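Local structure of MgGH51 (Meripilus giganteus, 6ZPV) at residues S456-A461 / P615-S620. The protein is an alpha-L-arabinofuranosidase of glycoside hydrolase family 51, which hydrolyses the glycosidic bonds of terminal alpha-L-arabinofuranosyl residues, probably releasing them from plant polysaccharides. Sequence-based numbering, arbitrary orientation.
Sequences SATGEA and PAFSVS
Only one ring takes part, that of Phe-617, and Thr-458 meets it at the edge: OG1 lies in the ring plane, 3.9 Å from CD1, and the two side chains cross at about a right angle. The contact of 456-461 is thus with the rim of the ring and not with its faces. The hydroxyl turns back to its own helix, mainly to Val-454 O, with Gln-455 O as a second acceptor. With OG1 set between backbone N and carbonyl carbon (chi1 62°), where it can reach those carbonyls, the methyl is left to face the strand. CG2 rests on the backbone there, 3.5 Å from Ser-618 N. Threonine suits the place because one branch serves the helix and the other packs.

One residue on, Val-619 reaches back with CG2, which sits 3.7 Å from Ala-461 CB and 3.8 Å from Thr-458 CG2. Alanine's short side chain lets the valine come close to the helix. Ser-618 points the other way, and its OG bonds to Pro-615 O at 2.6 Å, tying the turn before the strand. Phe-617 and Ser-618 form a G1 beta bulge opposite Asn-554.

Here the helix between strands 424-432 and 474-479, the last two of the parallel barrel sheet, meets strand 618-625 of the C-terminal antiparallel sheet. Methyl groups do most of the touching, so between these two segments the join probably rests on fit and exclusion of water.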
loop_
_atom_site.group_PDB
_atom_site.type_symbol
_atom_site.label_atom_id
_atom_site.label_comp_id
_atom_site.label_asym_id
_atom_site.label_seq_id
_atom_site.Cartn_x
_atom_site.Cartn_y
_atom_site.Cartn_z
ATOM N N SER A 456 0.153 -2.039 -21.416
ATOM C CA SER A 456 1.136 -2.175 -20.309
ATOM C C SER A 456 0.867 -3.452 -19.537
ATOM O O SER A 456 1.819 -4.181 -19.189
ATOM C CB SER A 456 1.125 -0.935 -19.423
ATOM O OG SER A 456 -0.035 -0.817 -18.571
ATOM N N ALA A 457 -0.377 -3.815 -19.265
ATOM C CA ALA A 457 -0.733 -5.019 -18.525
ATOM C C ALA A 457 -0.297 -6.264 -19.279
ATOM O O ALA A 457 0.124 -7.251 -18.666
ATOM C CB ALA A 457 -2.223 -5.044 -18.227
ATOM N N THR A 458 -0.497 -6.246 -20.620
ATOM C CA THR A 458 -0.136 -7.450 -21.401
ATOM C C THR A 458 1.374 -7.625 -21.491
ATOM O O THR A 458 1.875 -8.757 -21.463
ATOM C CB THR A 458 -0.833 -7.425 -22.761
ATOM O OG1 THR A 458 -0.457 -6.322 -23.584
ATOM C CG2 THR A 458 -2.319 -7.480 -22.605
ATOM N N GLY A 459 2.145 -6.539 -21.620
ATOM C CA GLY A 459 3.609 -6.632 -21.587
ATOM C C GLY A 459 4.041 -7.132 -20.230
ATOM O O GLY A 459 4.915 -8.029 -20.159
ATOM N N GLU A 460 3.509 -6.588 -19.149
ATOM C CA GLU A 460 3.814 -7.089 -17.807
ATOM C C GLU A 460 3.486 -8.583 -17.703
ATOM O O GLU A 460 4.304 -9.362 -17.179
ATOM C CB GLU A 460 3.041 -6.326 -16.758
ATOM C CG GLU A 460 3.524 -4.883 -16.610
ATOM C CD GLU A 460 2.460 -3.910 -16.111
ATOM O OE1 GLU A 460 1.365 -4.361 -15.700
ATOM O OE2 GLU A 460 2.772 -2.694 -16.087
ATOM N N ALA A 461 2.350 -9.022 -18.210
ATOM C CA ALA A 461 1.945 -10.411 -18.130
ATOM C C ALA A 461 2.944 -11.278 -18.876
ATOM O O ALA A 461 3.319 -12.372 -18.369
ATOM C CB ALA A 461 0.552 -10.607 -18.658
ATOM N N PRO A 615 -6.390 -13.191 -28.645
ATOM C CA PRO A 615 -6.520 -11.906 -29.303
ATOM C C PRO A 615 -5.281 -11.057 -29.150
ATOM O O PRO A 615 -4.527 -11.188 -28.158
ATOM C CB PRO A 615 -7.765 -11.229 -28.657
ATOM C CG PRO A 615 -8.520 -12.389 -28.091
ATOM C CD PRO A 615 -7.462 -13.400 -27.673
ATOM N N ALA A 616 -5.072 -10.121 -30.082
ATOM C CA ALA A 616 -4.100 -9.046 -29.852
ATOM C C ALA A 616 -4.313 -8.427 -28.465
ATOM O O ALA A 616 -5.455 -8.294 -28.028
ATOM C CB ALA A 616 -4.289 -7.971 -30.905
ATOM N N PHE A 617 -3.242 -8.083 -27.815
ATOM C CA PHE A 617 -3.272 -7.380 -26.529
ATOM C C PHE A 617 -4.219 -8.107 -25.576
ATOM O O PHE A 617 -5.258 -7.547 -25.156
ATOM C CB PHE A 617 -3.647 -5.908 -26.692
ATOM C CG PHE A 617 -2.664 -5.156 -27.554
ATOM C CD1 PHE A 617 -1.303 -5.011 -27.183
ATOM C CD2 PHE A 617 -3.045 -4.651 -28.766
ATOM C CE1 PHE A 617 -0.379 -4.412 -27.993
ATOM C CE2 PHE A 617 -2.114 -4.013 -29.594
ATOM C CZ PHE A 617 -0.793 -3.918 -29.200
ATOM N N SER A 618 -3.873 -9.328 -25.195
ATOM C CA SER A 618 -4.728 -10.093 -24.267
ATOM C C SER A 618 -3.907 -10.829 -23.207
ATOM O O SER A 618 -2.763 -11.267 -23.467
ATOM C CB SER A 618 -5.596 -11.075 -25.022
ATOM O OG SER A 618 -4.857 -12.083 -25.701
ATOM N N VAL A 619 -4.551 -11.033 -22.068
ATOM C CA VAL A 619 -4.076 -11.920 -21.021
ATOM C C VAL A 619 -5.190 -12.948 -20.821
ATOM O O VAL A 619 -6.339 -12.570 -20.554
ATOM C CB VAL A 619 -3.814 -11.221 -19.671
ATOM C CG1 VAL A 619 -3.275 -12.212 -18.656
ATOM C CG2 VAL A 619 -2.857 -10.050 -19.873
ATOM N N SER A 620 -4.857 -14.233 -20.931
ATOM C CA SER A 620 -5.848 -15.315 -20.850
ATOM C C SER A 620 -5.382 -16.353 -19.852
ATOM O O SER A 620 -4.174 -16.650 -19.773
ATOM C CB SER A 620 -6.110 -15.957 -22.193
ATOM O OG SER A 620 -6.431 -14.981 -23.186
#